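Local coordinates for Ufm1-specific protease (Caenorhabditis elegans, PDB 5EJJ), which hydrolyses, as a thiol protease, the peptide bond at the C-terminal glycine of the ubiquitin-like modifier UFM-1 attached to target proteins, at residues F64-L69 with F264-N269; V130-Y135 with A342-S347; T235-I240 with R283-T288; A268-M273 with H303-T308; Y293-W298 with F326-S331. All blocks are in the same frame, centred on the assembly; numbering follows the deposited sequence.

Contact 1: F64-L69 with F264-N269; sequences FLESSL and FNRRAN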
# COMPACT_ATOMS: atom_id res chain seq x y z
N PHE A 64 0.14 2.26 20.61
CA PHE A 64 0.66 1.49 19.49
C PHE A 64 0.12 2.01 18.16
O PHE A 64 0.86 2.15 17.20
CB PHE A 64 0.39 0.00 19.60
CG PHE A 64 0.99 -0.77 18.48
CD1 PHE A 64 2.37 -1.03 18.44
CD2 PHE A 64 0.21 -1.20 17.41
CE1 PHE A 64 2.94 -1.73 17.40
CE2 PHE A 64 0.76 -1.90 16.35
CZ PHE A 64 2.13 -2.17 16.34
N LEU A 65 -1.18 2.29 18.12
CA LEU A 65 -1.80 2.80 16.92
C LEU A 65 -1.13 4.07 16.45
O LEU A 65 -0.65 4.13 15.32
CB LEU A 65 -3.30 3.04 17.11
CG LEU A 65 -4.12 1.78 17.36
CD1 LEU A 65 -5.57 2.13 17.36
CD2 LEU A 65 -3.85 0.72 16.33
N GLU A 66 -1.07 5.08 17.32
CA GLU A 66 -0.57 6.41 16.96
C GLU A 66 0.87 6.35 16.46
O GLU A 66 1.24 7.10 15.55
CB GLU A 66 -0.71 7.36 18.15
CG GLU A 66 -0.63 8.87 17.85
CD GLU A 66 -1.36 9.72 18.93
OE1 GLU A 66 -1.45 10.98 18.80
OE2 GLU A 66 -1.85 9.11 19.92
N SER A 67 1.68 5.45 17.00
CA SER A 67 3.07 5.39 16.60
C SER A 67 3.20 4.81 15.20
O SER A 67 4.26 4.86 14.57
CB SER A 67 3.89 4.55 17.58
OG SER A 67 3.90 3.17 17.24
N SER A 68 2.11 4.24 14.71
CA SER A 68 2.13 3.58 13.42
C SER A 68 1.59 4.43 12.30
O SER A 68 1.72 4.07 11.14
CB SER A 68 1.37 2.29 13.51
OG SER A 68 2.00 1.46 14.47
N LEU A 69 0.98 5.56 12.64
CA LEU A 69 0.42 6.47 11.67
C LEU A 69 1.42 7.56 11.30
O LEU A 69 2.40 7.78 12.01
CB LEU A 69 -0.84 7.08 12.23
CG LEU A 69 -1.73 6.00 12.82
CD1 LEU A 69 -2.94 6.61 13.44
CD2 LEU A 69 -2.13 5.06 11.73
N PHE A 264 10.57 10.14 13.42
CA PHE A 264 11.64 9.35 14.03
C PHE A 264 11.28 8.82 15.43
O PHE A 264 11.61 7.68 15.77
CB PHE A 264 12.94 10.14 14.11
CG PHE A 264 14.00 9.44 14.88
CD1 PHE A 264 14.27 9.79 16.18
CD2 PHE A 264 14.67 8.36 14.32
CE1 PHE A 264 15.23 9.10 16.91
CE2 PHE A 264 15.63 7.66 15.05
CZ PHE A 264 15.91 8.03 16.34
N ASN A 265 10.63 9.65 16.24
CA ASN A 265 10.25 9.21 17.57
C ASN A 265 9.21 8.09 17.56
O ASN A 265 9.26 7.19 18.39
CB ASN A 265 9.82 10.37 18.47
CG ASN A 265 10.94 11.39 18.70
OD1 ASN A 265 12.12 11.14 18.41
ND2 ASN A 265 10.57 12.55 19.22
N ARG A 266 8.28 8.12 16.59
CA ARG A 266 7.24 7.10 16.53
C ARG A 266 7.80 5.75 16.13
O ARG A 266 7.40 4.72 16.65
CB ARG A 266 6.15 7.52 15.54
CG ARG A 266 5.37 8.73 15.99
CD ARG A 266 4.13 8.93 15.19
NE ARG A 266 3.36 10.05 15.71
CZ ARG A 266 2.30 10.57 15.08
NH1 ARG A 266 1.90 10.10 13.92
NH2 ARG A 266 1.66 11.58 15.62
N ARG A 267 8.75 5.76 15.21
CA ARG A 267 9.41 4.53 14.82
C ARG A 267 10.17 3.91 15.99
O ARG A 267 10.23 2.69 16.10
CB ARG A 267 10.38 4.80 13.69
CG ARG A 267 9.76 5.01 12.36
CD ARG A 267 9.60 3.70 11.65
NE ARG A 267 8.97 3.89 10.36
CZ ARG A 267 8.59 2.91 9.55
NH1 ARG A 267 8.77 1.64 9.91
NH2 ARG A 267 8.03 3.20 8.39
N ALA A 268 10.79 4.73 16.83
CA ALA A 268 11.51 4.21 17.99
C ALA A 268 10.51 3.60 18.98
O ALA A 268 10.68 2.46 19.39
CB ALA A 268 12.34 5.27 18.65
N ASN A 269 9.47 4.34 19.32
CA ASN A 269 8.42 3.83 20.18
C ASN A 269 7.81 2.54 19.64
O ASN A 269 7.49 1.63 20.40
CB ASN A 269 7.33 4.88 20.36
CG ASN A 269 7.85 6.15 21.03
OD1 ASN A 269 8.85 6.13 21.76
ND2 ASN A 269 7.16 7.27 20.79
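Arg266 reaches past Ser67 to the end of helix 59-68 and donates from NH1 to Leu69 O at 3.0 Å, with 148° at the hydrogen. The acceptor lies in the guanidinium plane, whereas NH1 stands above the carbonyl plane and misses the lone pairs. A chain extended from CG to NE (chi2 -167°) spans this distance. On the way, CB rests on Ser67 O and Arg266 CD touches Glu66 O at 3.4 Å; that oxygen also lies over one guanidinium face, badly angled for a bond to NH1. The setting is a helix-helix crossing between helix 59-68, from the MPN domain, and helix 253-280; the axes of segments 64-68 and 264-269 pass 8.6 Å apart at -136°. NE forms a salt bridge with Glu262, and NH2 donates to Ile73 O. A methionine in place of Arg266 would probably deprive Leu69 O and Ile73 O of this donor and Glu262 of its positive mate. Glu66 turns its carboxylate to Arg62 and the amide of Leu75, its OE1 remaining 4.5 Å from Arg266 NH2. Ser67 OG and Ser68 OG reach Phe64 O from opposite faces of its plane, and Ser67 OG also bonds to Asn270 ND2.

Contact 2: V130-Y135 with A342-S347; sequences VSRVGY and ALHSES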
# COMPACT_ATOMS: atom_id res chain seq x y z
N VAL A 130 12.05 10.47 3.14
CA VAL A 130 12.52 9.25 3.80
C VAL A 130 14.03 9.26 4.07
O VAL A 130 14.80 9.87 3.35
CB VAL A 130 12.13 8.04 2.94
CG1 VAL A 130 12.73 8.16 1.59
CG2 VAL A 130 12.56 6.75 3.58
N SER A 131 14.47 8.59 5.13
CA SER A 131 15.89 8.42 5.41
C SER A 131 16.13 7.13 6.19
O SER A 131 15.21 6.65 6.85
CB SER A 131 16.45 9.63 6.16
OG SER A 131 15.85 9.77 7.43
N ARG A 132 17.32 6.55 6.06
CA ARG A 132 17.72 5.43 6.92
C ARG A 132 18.29 6.01 8.18
O ARG A 132 19.04 6.99 8.17
CB ARG A 132 18.81 4.60 6.29
CG ARG A 132 18.33 3.48 5.49
CD ARG A 132 19.37 2.37 5.46
NE ARG A 132 18.70 1.11 5.75
CZ ARG A 132 19.33 -0.04 5.94
NH1 ARG A 132 20.67 -0.07 5.84
NH2 ARG A 132 18.63 -1.15 6.23
N VAL A 133 17.92 5.40 9.29
CA VAL A 133 18.38 5.86 10.58
C VAL A 133 18.71 4.63 11.40
O VAL A 133 18.00 3.64 11.31
CB VAL A 133 17.29 6.62 11.30
CG1 VAL A 133 17.81 7.04 12.62
CG2 VAL A 133 16.85 7.83 10.50
N GLY A 134 19.80 4.68 12.16
CA GLY A 134 20.16 3.54 12.98
C GLY A 134 20.38 3.97 14.41
O GLY A 134 20.71 5.13 14.67
N TYR A 135 20.18 3.06 15.35
CA TYR A 135 20.55 3.38 16.73
C TYR A 135 20.90 2.12 17.49
O TYR A 135 20.66 1.01 17.03
CB TYR A 135 19.47 4.20 17.44
CG TYR A 135 18.07 3.68 17.26
CD1 TYR A 135 17.30 4.07 16.17
CD2 TYR A 135 17.51 2.79 18.17
CE1 TYR A 135 16.04 3.59 15.99
CE2 TYR A 135 16.23 2.32 18.00
CZ TYR A 135 15.51 2.72 16.90
OH TYR A 135 14.23 2.25 16.72
N ALA A 342 8.80 0.27 -1.31
CA ALA A 342 10.23 0.41 -1.19
C ALA A 342 10.53 1.87 -1.49
O ALA A 342 10.70 2.27 -2.66
CB ALA A 342 10.93 -0.52 -2.15
N LEU A 343 10.53 2.69 -0.45
CA LEU A 343 10.62 4.12 -0.67
C LEU A 343 12.07 4.52 -0.60
O LEU A 343 12.52 5.45 -1.29
CB LEU A 343 9.75 4.88 0.34
CG LEU A 343 8.27 4.51 0.44
CD1 LEU A 343 7.60 5.36 1.48
CD2 LEU A 343 7.51 4.63 -0.87
N HIS A 344 12.82 3.82 0.24
CA HIS A 344 14.24 4.11 0.36
C HIS A 344 15.05 3.21 -0.57
O HIS A 344 14.77 2.02 -0.71
CB HIS A 344 14.72 3.99 1.80
CG HIS A 344 16.06 4.64 2.04
ND1 HIS A 344 17.23 3.92 2.16
CD2 HIS A 344 16.40 5.94 2.14
CE1 HIS A 344 18.23 4.75 2.34
NE2 HIS A 344 17.76 5.99 2.34
N SER A 345 16.07 3.80 -1.20
CA SER A 345 16.84 3.10 -2.20
C SER A 345 17.68 1.96 -1.61
O SER A 345 18.07 1.03 -2.31
CB SER A 345 17.72 4.08 -2.97
OG SER A 345 18.51 4.86 -2.08
N GLU A 346 17.95 2.04 -0.31
CA GLU A 346 18.72 0.99 0.34
C GLU A 346 17.80 -0.02 1.01
O GLU A 346 18.22 -0.78 1.88
CB GLU A 346 19.70 1.59 1.36
CG GLU A 346 20.87 2.33 0.73
CD GLU A 346 21.67 3.18 1.73
OE1 GLU A 346 21.41 3.08 2.96
OE2 GLU A 346 22.56 3.94 1.28
N SER A 347 16.53 -0.03 0.61
CA SER A 347 15.60 -0.98 1.19
C SER A 347 15.56 -2.24 0.34
O SER A 347 15.71 -2.18 -0.90
CB SER A 347 14.20 -0.38 1.33
OG SER A 347 14.13 0.52 2.42
O HOH W 1 16.56 1.26 4.07
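A type I beta turn, His344 to Ser347, lies beside strand 127-139 of a mixed five-stranded sheet and sets its side chains against Val130 and Arg132, two alternate residues that point to the same side of the strand. Val130 CG2 meets His344 CB at 3.9 Å. The imidazole, with CG opposite the backbone N (chi1 -164°), swings across the strand until Arg132 N lies over one of its faces and Arg132 CG packs on CE1 at 3.4 Å. The two side chains cross at about a right angle. Beyond the ring, Glu346 approaches the aliphatic part of the arginine, OE1 to Arg132 CD 3.3 Å. The two charges stay beyond salt-bridge distance, Glu346 OE1 and Arg132 NH1 being 4.3 Å apart, while Glu346 O stands over the centre of the guanidinium. A water joins the parts loosely: it accepts weakly from Arg132 NE and His344 ND1 and bonds to Ser347 OG at 3.0 Å. An alanine in place of His344 would probably open a gap beside Val130 and let the Arg132 methylenes turn more freely. Ser347 OG also meets Glu242 of strand 235-247, which pairs with strand 127-139 along one side as strand 199-205 does along the other, and helix 253-280 packs Phe264 against Val133 and Tyr135.

Contact 3: T235-I240 with R283-T288; sequences TRLVTI and RGVTTT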
# COMPACT_ATOMS: atom_id res chain seq x y z
N THR A 235 22.52 -6.93 27.06
CA THR A 235 22.26 -7.20 25.64
C THR A 235 22.30 -5.89 24.84
O THR A 235 21.59 -4.93 25.18
CB THR A 235 20.87 -7.82 25.43
OG1 THR A 235 20.53 -8.61 26.57
CG2 THR A 235 20.86 -8.66 24.18
N ARG A 236 23.12 -5.83 23.80
CA ARG A 236 23.13 -4.64 22.95
C ARG A 236 22.39 -4.94 21.66
O ARG A 236 22.71 -5.88 20.94
CB ARG A 236 24.54 -4.07 22.70
CG ARG A 236 25.50 -5.04 22.03
CD ARG A 236 26.79 -4.35 21.58
NE ARG A 236 26.60 -3.50 20.40
CZ ARG A 236 26.65 -3.93 19.14
NH1 ARG A 236 26.86 -5.22 18.88
NH2 ARG A 236 26.48 -3.09 18.13
N LEU A 237 21.38 -4.12 21.39
CA LEU A 237 20.45 -4.32 20.30
C LEU A 237 20.70 -3.23 19.25
O LEU A 237 20.87 -2.06 19.61
CB LEU A 237 19.04 -4.25 20.88
CG LEU A 237 17.75 -4.18 20.07
CD1 LEU A 237 17.72 -5.11 18.87
CD2 LEU A 237 16.61 -4.48 21.03
N VAL A 238 20.78 -3.62 17.98
CA VAL A 238 20.92 -2.61 16.92
C VAL A 238 19.74 -2.55 15.97
O VAL A 238 19.27 -3.56 15.47
CB VAL A 238 22.23 -2.72 16.16
CG1 VAL A 238 22.32 -1.60 15.18
CG2 VAL A 238 23.36 -2.61 17.11
N THR A 239 19.24 -1.35 15.75
CA THR A 239 18.05 -1.13 14.97
C THR A 239 18.41 -0.16 13.87
O THR A 239 18.93 0.93 14.16
CB THR A 239 16.94 -0.47 15.83
OG1 THR A 239 16.85 -1.15 17.09
CG2 THR A 239 15.59 -0.50 15.12
N ILE A 240 18.19 -0.56 12.62
CA ILE A 240 18.26 0.40 11.52
C ILE A 240 17.07 0.21 10.60
O ILE A 240 16.56 -0.91 10.48
CB ILE A 240 19.59 0.33 10.73
CG1 ILE A 240 19.43 -0.49 9.48
CG2 ILE A 240 20.67 -0.29 11.55
CD1 ILE A 240 20.72 -0.87 8.90
N ARG A 283 9.86 -14.63 23.57
CA ARG A 283 10.41 -14.94 22.25
C ARG A 283 11.82 -14.35 22.19
O ARG A 283 12.49 -14.39 21.16
CB ARG A 283 9.54 -14.39 21.13
CG ARG A 283 8.16 -15.04 21.04
CD ARG A 283 7.37 -14.56 19.83
NE ARG A 283 6.26 -13.70 20.23
CZ ARG A 283 4.99 -14.08 20.31
NH1 ARG A 283 4.65 -15.33 19.99
NH2 ARG A 283 4.06 -13.21 20.70
N GLY A 284 12.24 -13.80 23.33
CA GLY A 284 13.57 -13.24 23.46
C GLY A 284 13.63 -11.81 22.97
O GLY A 284 12.59 -11.21 22.69
N VAL A 285 14.84 -11.26 22.89
CA VAL A 285 15.04 -9.96 22.26
C VAL A 285 15.30 -10.15 20.78
O VAL A 285 16.32 -10.67 20.36
CB VAL A 285 16.16 -9.17 22.89
CG1 VAL A 285 16.43 -7.93 22.07
CG2 VAL A 285 15.79 -8.78 24.30
N THR A 286 14.34 -9.69 20.00
CA THR A 286 14.29 -9.88 18.57
C THR A 286 14.77 -8.62 17.87
O THR A 286 14.55 -7.51 18.33
CB THR A 286 12.81 -10.08 18.16
OG1 THR A 286 12.25 -11.16 18.93
CG2 THR A 286 12.63 -10.32 16.63
N THR A 287 15.42 -8.79 16.73
CA THR A 287 15.71 -7.63 15.94
C THR A 287 14.53 -7.37 14.98
O THR A 287 13.80 -8.30 14.64
CB THR A 287 17.05 -7.80 15.24
OG1 THR A 287 17.36 -6.59 14.54
CG2 THR A 287 16.98 -8.94 14.28
N THR A 288 14.32 -6.12 14.56
CA THR A 288 13.17 -5.79 13.70
C THR A 288 13.52 -5.36 12.27
O THR A 288 14.67 -5.01 11.99
CB THR A 288 12.27 -4.68 14.32
OG1 THR A 288 13.00 -3.45 14.43
CG2 THR A 288 11.76 -5.10 15.70
O HOH W 2 15.64 -3.68 16.27
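Leu237, Val238 and Thr239 meet Val285 to Thr288 in order along a loop that runs in nearly the same direction. The principle illustrated is the flanking of an edge strand without strand pairing: 235-247 is outermost in its five-stranded sheet, its backbone bonds go to strand 127-139, and no direct hydrogen bond joins it to 283-288. Leu237 comes first and makes the apolar part. With CG turned opposite the backbone N (chi1 169°), its two methyls diverge over the loop: CD2 packs on Val285 CG1 at 3.6 Å, the side chains crossing at a slant, and CD1 lies 4.0 Å from Thr286 O. Val285 is also packed on Ile279 of helix 253-280 and on Glu144 of helix 144-156, so Val285 lies between the edge strand and these two helices. At Val238 the side chain points away from the loop, and it is the backbone that approaches: Val238 O is 3.7 Å from Thr287 OG1. Thr239 then changes the chemistry from apolar to polar. Its CG2 methyl sits against Thr288 OG1 at 4.0 Å, and both threonines touch Thr271 of helix 253-280. The hydroxyl of Thr239, with OG1 beside the backbone N (chi1 -46°), reaches a bridging water, 2.9 Å from OG1, which accepts a hydrogen from Thr288 N at 3.3 Å.

Contact 4: A268-M273 with H303-T308; sequences ANNTMM and HLQLPT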
# COMPACT_ATOMS: atom_id res chain seq x y z
N ALA A 268 10.79 4.73 16.83
CA ALA A 268 11.51 4.21 17.99
C ALA A 268 10.51 3.60 18.98
O ALA A 268 10.68 2.46 19.39
CB ALA A 268 12.34 5.27 18.65
N ASN A 269 9.47 4.34 19.32
CA ASN A 269 8.42 3.83 20.18
C ASN A 269 7.81 2.54 19.64
O ASN A 269 7.49 1.63 20.40
CB ASN A 269 7.33 4.88 20.36
CG ASN A 269 7.85 6.15 21.03
OD1 ASN A 269 8.85 6.13 21.76
ND2 ASN A 269 7.16 7.27 20.79
N ASN A 270 7.64 2.46 18.33
CA ASN A 270 7.11 1.26 17.70
C ASN A 270 8.03 0.08 17.88
O ASN A 270 7.57 -1.01 18.15
CB ASN A 270 6.87 1.50 16.21
CG ASN A 270 5.77 0.60 15.65
OD1 ASN A 270 6.02 -0.50 15.15
ND2 ASN A 270 4.52 1.07 15.76
N THR A 271 9.34 0.30 17.73
CA THR A 271 10.36 -0.74 17.91
C THR A 271 10.37 -1.19 19.36
O THR A 271 10.47 -2.38 19.66
CB THR A 271 11.77 -0.20 17.62
OG1 THR A 271 11.85 0.20 16.24
CG2 THR A 271 12.83 -1.25 17.92
N MET A 272 10.27 -0.21 20.24
CA MET A 272 10.21 -0.42 21.67
C MET A 272 9.05 -1.35 21.98
O MET A 272 9.22 -2.39 22.62
CB MET A 272 10.04 0.92 22.37
CG MET A 272 9.90 0.86 23.89
SD MET A 272 8.27 1.28 24.57
CE MET A 272 7.68 -0.36 24.97
N MET A 273 7.87 -0.98 21.51
CA MET A 273 6.68 -1.75 21.80
C MET A 273 6.70 -3.19 21.24
O MET A 273 6.23 -4.11 21.91
CB MET A 273 5.42 -1.00 21.36
CG MET A 273 5.02 0.13 22.28
SD MET A 273 3.59 1.09 21.69
CE MET A 273 4.33 2.71 21.54
N HIS A 303 3.11 2.70 9.23
CA HIS A 303 4.53 2.52 9.50
C HIS A 303 4.75 1.51 10.59
O HIS A 303 4.19 1.63 11.66
CB HIS A 303 5.14 3.83 9.92
CG HIS A 303 4.73 4.99 9.08
ND1 HIS A 303 5.56 5.55 8.14
CD2 HIS A 303 3.57 5.69 9.03
CE1 HIS A 303 4.93 6.56 7.56
NE2 HIS A 303 3.72 6.65 8.07
N LEU A 304 5.55 0.50 10.33
CA LEU A 304 5.67 -0.57 11.30
C LEU A 304 7.07 -1.13 11.36
O LEU A 304 7.75 -1.28 10.34
CB LEU A 304 4.70 -1.70 10.95
CG LEU A 304 3.20 -1.39 10.93
CD1 LEU A 304 2.46 -2.58 10.38
CD2 LEU A 304 2.72 -1.03 12.32
N GLN A 305 7.50 -1.41 12.58
CA GLN A 305 8.69 -2.20 12.85
C GLN A 305 8.20 -3.64 12.96
O GLN A 305 7.31 -3.93 13.78
CB GLN A 305 9.31 -1.76 14.16
CG GLN A 305 9.60 -0.30 14.18
CD GLN A 305 10.55 0.05 13.08
OE1 GLN A 305 10.16 0.67 12.09
NE2 GLN A 305 11.80 -0.37 13.22
N LEU A 306 8.74 -4.52 12.11
CA LEU A 306 8.26 -5.90 12.03
C LEU A 306 9.19 -6.91 12.72
O LEU A 306 10.40 -6.92 12.48
CB LEU A 306 8.07 -6.30 10.58
CG LEU A 306 7.00 -5.53 9.84
CD1 LEU A 306 7.02 -5.95 8.41
CD2 LEU A 306 5.66 -5.80 10.48
N PRO A 307 8.62 -7.76 13.59
CA PRO A 307 9.41 -8.78 14.30
C PRO A 307 9.78 -9.95 13.39
O PRO A 307 9.10 -10.97 13.39
CB PRO A 307 8.47 -9.23 15.43
CG PRO A 307 7.09 -8.89 14.96
CD PRO A 307 7.24 -7.67 14.08
N THR A 308 10.85 -9.81 12.62
CA THR A 308 11.17 -10.80 11.59
C THR A 308 12.10 -11.95 12.04
O THR A 308 12.45 -12.82 11.22
CB THR A 308 11.78 -10.13 10.36
OG1 THR A 308 12.65 -9.06 10.76
CG2 THR A 308 10.68 -9.62 9.45
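Gln305 folds its methylenes against Asn270 and Thr271, with Gln305 CG 3.8 Å from Asn270 CB and close to the Thr271 hydroxyl. The chain is bent at chi2 (-60°), which lays the glutamine along the helix surface and leaves its amide at nearly a right angle to that of Asn270. Asn270 reaches past it to the strand: its OD1 accepts from Gln305 N at 3.1 Å, an almost straight bond with 173° at the hydrogen, although the donor stands above the carbonyl plane and away from the lone pairs. The same OD1 touches Leu304 CA at 3.9 Å. This is helix-on-hairpin packing, helix 253-280 lying over strand 302-306 of a two-stranded antiparallel sheet with 289-293; the axes of segments 268-273 and 303-306 pass 7.6 Å apart at -37°. Gln305 OE1 bonds to Ser290 and to Arg267 NH1. Thr271 OG1, 3.1 Å from Gln305 NE2, has bonds to Arg267 O one helical turn back and to Tyr135 OH of the larger sheet. All the residues that touch here are buried, and the interface is largely polar. Its amides and hydroxyl therefore do more than fill volume: their bonds probably hold the Asn270 amide and the Thr271 hydroxyl in one rotation, and the Asn270 amide, with ND2 engaged by helix 59-68 through Ser67, ties one helix to both a strand and a second helix.

Contact 5: Y293-W298 with F326-S331; sequences YLPPGW and FNLPSS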
# COMPACT_ATOMS: atom_id res chain seq x y z
N TYR A 293 3.65 0.70 4.46
CA TYR A 293 2.58 0.17 3.65
C TYR A 293 1.60 1.26 3.33
O TYR A 293 1.55 2.29 3.99
CB TYR A 293 1.83 -0.91 4.40
CG TYR A 293 2.67 -2.04 4.85
CD1 TYR A 293 3.27 -2.03 6.10
CD2 TYR A 293 2.87 -3.14 4.04
CE1 TYR A 293 4.06 -3.08 6.52
CE2 TYR A 293 3.64 -4.20 4.45
CZ TYR A 293 4.24 -4.16 5.68
OH TYR A 293 5.01 -5.23 6.06
N LEU A 294 0.78 1.00 2.31
CA LEU A 294 -0.40 1.80 2.03
C LEU A 294 -1.53 0.80 1.93
O LEU A 294 -1.79 0.29 0.86
CB LEU A 294 -0.27 2.52 0.69
CG LEU A 294 -1.49 3.31 0.26
CD1 LEU A 294 -1.88 4.23 1.37
CD2 LEU A 294 -1.17 4.12 -0.97
N PRO A 295 -2.16 0.48 3.06
CA PRO A 295 -3.24 -0.50 3.05
C PRO A 295 -4.32 -0.12 2.07
O PRO A 295 -4.41 1.06 1.72
CB PRO A 295 -3.77 -0.44 4.48
CG PRO A 295 -2.56 -0.12 5.28
CD PRO A 295 -1.82 0.89 4.43
N PRO A 296 -5.11 -1.10 1.61
CA PRO A 296 -6.22 -0.82 0.69
C PRO A 296 -7.17 0.19 1.30
O PRO A 296 -7.63 0.01 2.44
CB PRO A 296 -6.90 -2.19 0.54
CG PRO A 296 -6.50 -2.95 1.75
CD PRO A 296 -5.07 -2.52 1.99
N GLY A 297 -7.43 1.27 0.58
CA GLY A 297 -8.42 2.24 1.00
C GLY A 297 -7.80 3.45 1.64
O GLY A 297 -8.35 4.56 1.55
N TRP A 298 -6.66 3.22 2.30
CA TRP A 298 -5.96 4.26 3.06
C TRP A 298 -5.39 5.42 2.23
O TRP A 298 -4.97 5.24 1.09
CB TRP A 298 -4.83 3.62 3.83
CG TRP A 298 -5.24 2.89 5.04
CD1 TRP A 298 -6.35 2.14 5.21
CD2 TRP A 298 -4.53 2.86 6.28
NE1 TRP A 298 -6.39 1.63 6.49
CE2 TRP A 298 -5.28 2.06 7.16
CE3 TRP A 298 -3.34 3.43 6.72
CZ2 TRP A 298 -4.87 1.82 8.46
CZ3 TRP A 298 -2.94 3.19 8.00
CH2 TRP A 298 -3.70 2.39 8.86
N PHE A 326 -5.64 -2.45 12.98
CA PHE A 326 -5.75 -1.42 11.96
C PHE A 326 -6.96 -1.58 11.05
O PHE A 326 -7.03 -0.96 9.98
CB PHE A 326 -4.46 -1.36 11.15
CG PHE A 326 -3.31 -0.87 11.95
CD1 PHE A 326 -2.24 -1.70 12.24
CD2 PHE A 326 -3.33 0.41 12.48
CE1 PHE A 326 -1.21 -1.25 13.01
CE2 PHE A 326 -2.30 0.86 13.25
CZ PHE A 326 -1.25 0.04 13.52
N ASN A 327 -7.93 -2.38 11.50
CA ASN A 327 -9.16 -2.68 10.78
C ASN A 327 -8.89 -3.01 9.32
O ASN A 327 -9.59 -2.51 8.43
CB ASN A 327 -10.16 -1.53 10.86
CG ASN A 327 -10.61 -1.25 12.28
OD1 ASN A 327 -11.31 -0.26 12.53
ND2 ASN A 327 -10.22 -2.09 13.21
N LEU A 328 -7.86 -3.82 9.07
CA LEU A 328 -7.62 -4.29 7.72
C LEU A 328 -8.59 -5.43 7.42
O LEU A 328 -9.20 -5.99 8.33
CB LEU A 328 -6.18 -4.76 7.60
CG LEU A 328 -5.18 -3.69 7.99
CD1 LEU A 328 -3.73 -4.17 7.80
CD2 LEU A 328 -5.45 -2.43 7.21
N PRO A 329 -8.77 -5.76 6.13
CA PRO A 329 -9.73 -6.82 5.77
C PRO A 329 -9.07 -8.19 5.81
O PRO A 329 -7.88 -8.30 5.50
CB PRO A 329 -10.12 -6.45 4.35
CG PRO A 329 -8.88 -5.79 3.77
CD PRO A 329 -8.16 -5.14 4.93
N SER A 330 -9.83 -9.22 6.18
CA SER A 330 -9.29 -10.57 6.42
C SER A 330 -9.26 -11.50 5.20
O SER A 330 -8.66 -12.56 5.24
CB SER A 330 -10.07 -11.24 7.53
OG SER A 330 -11.44 -11.24 7.22
N SER A 331 -9.88 -11.08 4.12
CA SER A 331 -9.95 -11.88 2.91
C SER A 331 -8.62 -12.06 2.17
O SER A 331 -8.54 -12.86 1.24
CB SER A 331 -10.95 -11.25 1.95
OG SER A 331 -10.41 -10.08 1.37
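Trp298 and Pro295 form the close side of this contact, where two loops meet through Phe326 and Leu328. Pro295 CB packs on Leu328 CD2 at 3.8 Å, while its CG sits over the centre of the Trp298 ring, so that one proline serves both loops. The indole, with CG beside the backbone N (chi1 -77°), extends its six-membered ring to Phe326: Trp298 CH2 meets Phe326 CD2 at 4.1 Å, the side chains crossing at about a right angle. At the indole edge, near the ring plane, the carbonyl of Phe326 approaches, with Phe326 O 3.8 Å from Trp298 CZ2. Pro295, Phe326 and Leu328 are buried, and no hydrogen bond joins the two segments; the fit is one of apolar surfaces. The other side is thinner. There Pro296 CG reaches Pro329 CD at 4.2 Å, one ring against another at the solvent border, and beyond it Gly297 on one loop and Ser330 and Ser331 on the other are exposed and make no contact across. The loop 293-298 owes its shape to a type II beta turn from Pro295 to Trp298, closed by Trp298 N to Pro295 O at 3.2 Å; Gly297 takes the positive phi (100°) at its third position, where a side chain would be jammed against the preceding carbonyl. The turn belongs to the connection between strands 289-293 and 302-306. Phe326 directly follows helix 312-325 and packs on Phe64 and Leu65 of helix 59-68 and on Leu302 and Leu304, while Asn327 and Pro329 lie against helix 8-19.

In the fold
Burial and chemistry vary together only in part across these five contacts. Contacts 1 and 4 share helix 253-280, lie 8 Å apart between centres, and are buried yet polar, relying on carbonyls, amides and arginine. Contact 5 is apolar and partly buried; it touches contact 1 through Phe326 but stays about 11 Å from contact 3 at the nearest atoms. Contacts 2 and 3 flank neighbouring strands of one sheet, joined by the Tyr135 and Thr239 backbones, and each uses a water where direct bonds are lacking; contact 2 is buried apart from exposed Glu346 at its rim, contact 3 only partly buried. Tyr135 also links contact 2 to contact 4 at Thr271, while Thr288 of contact 3 packs against Leu306.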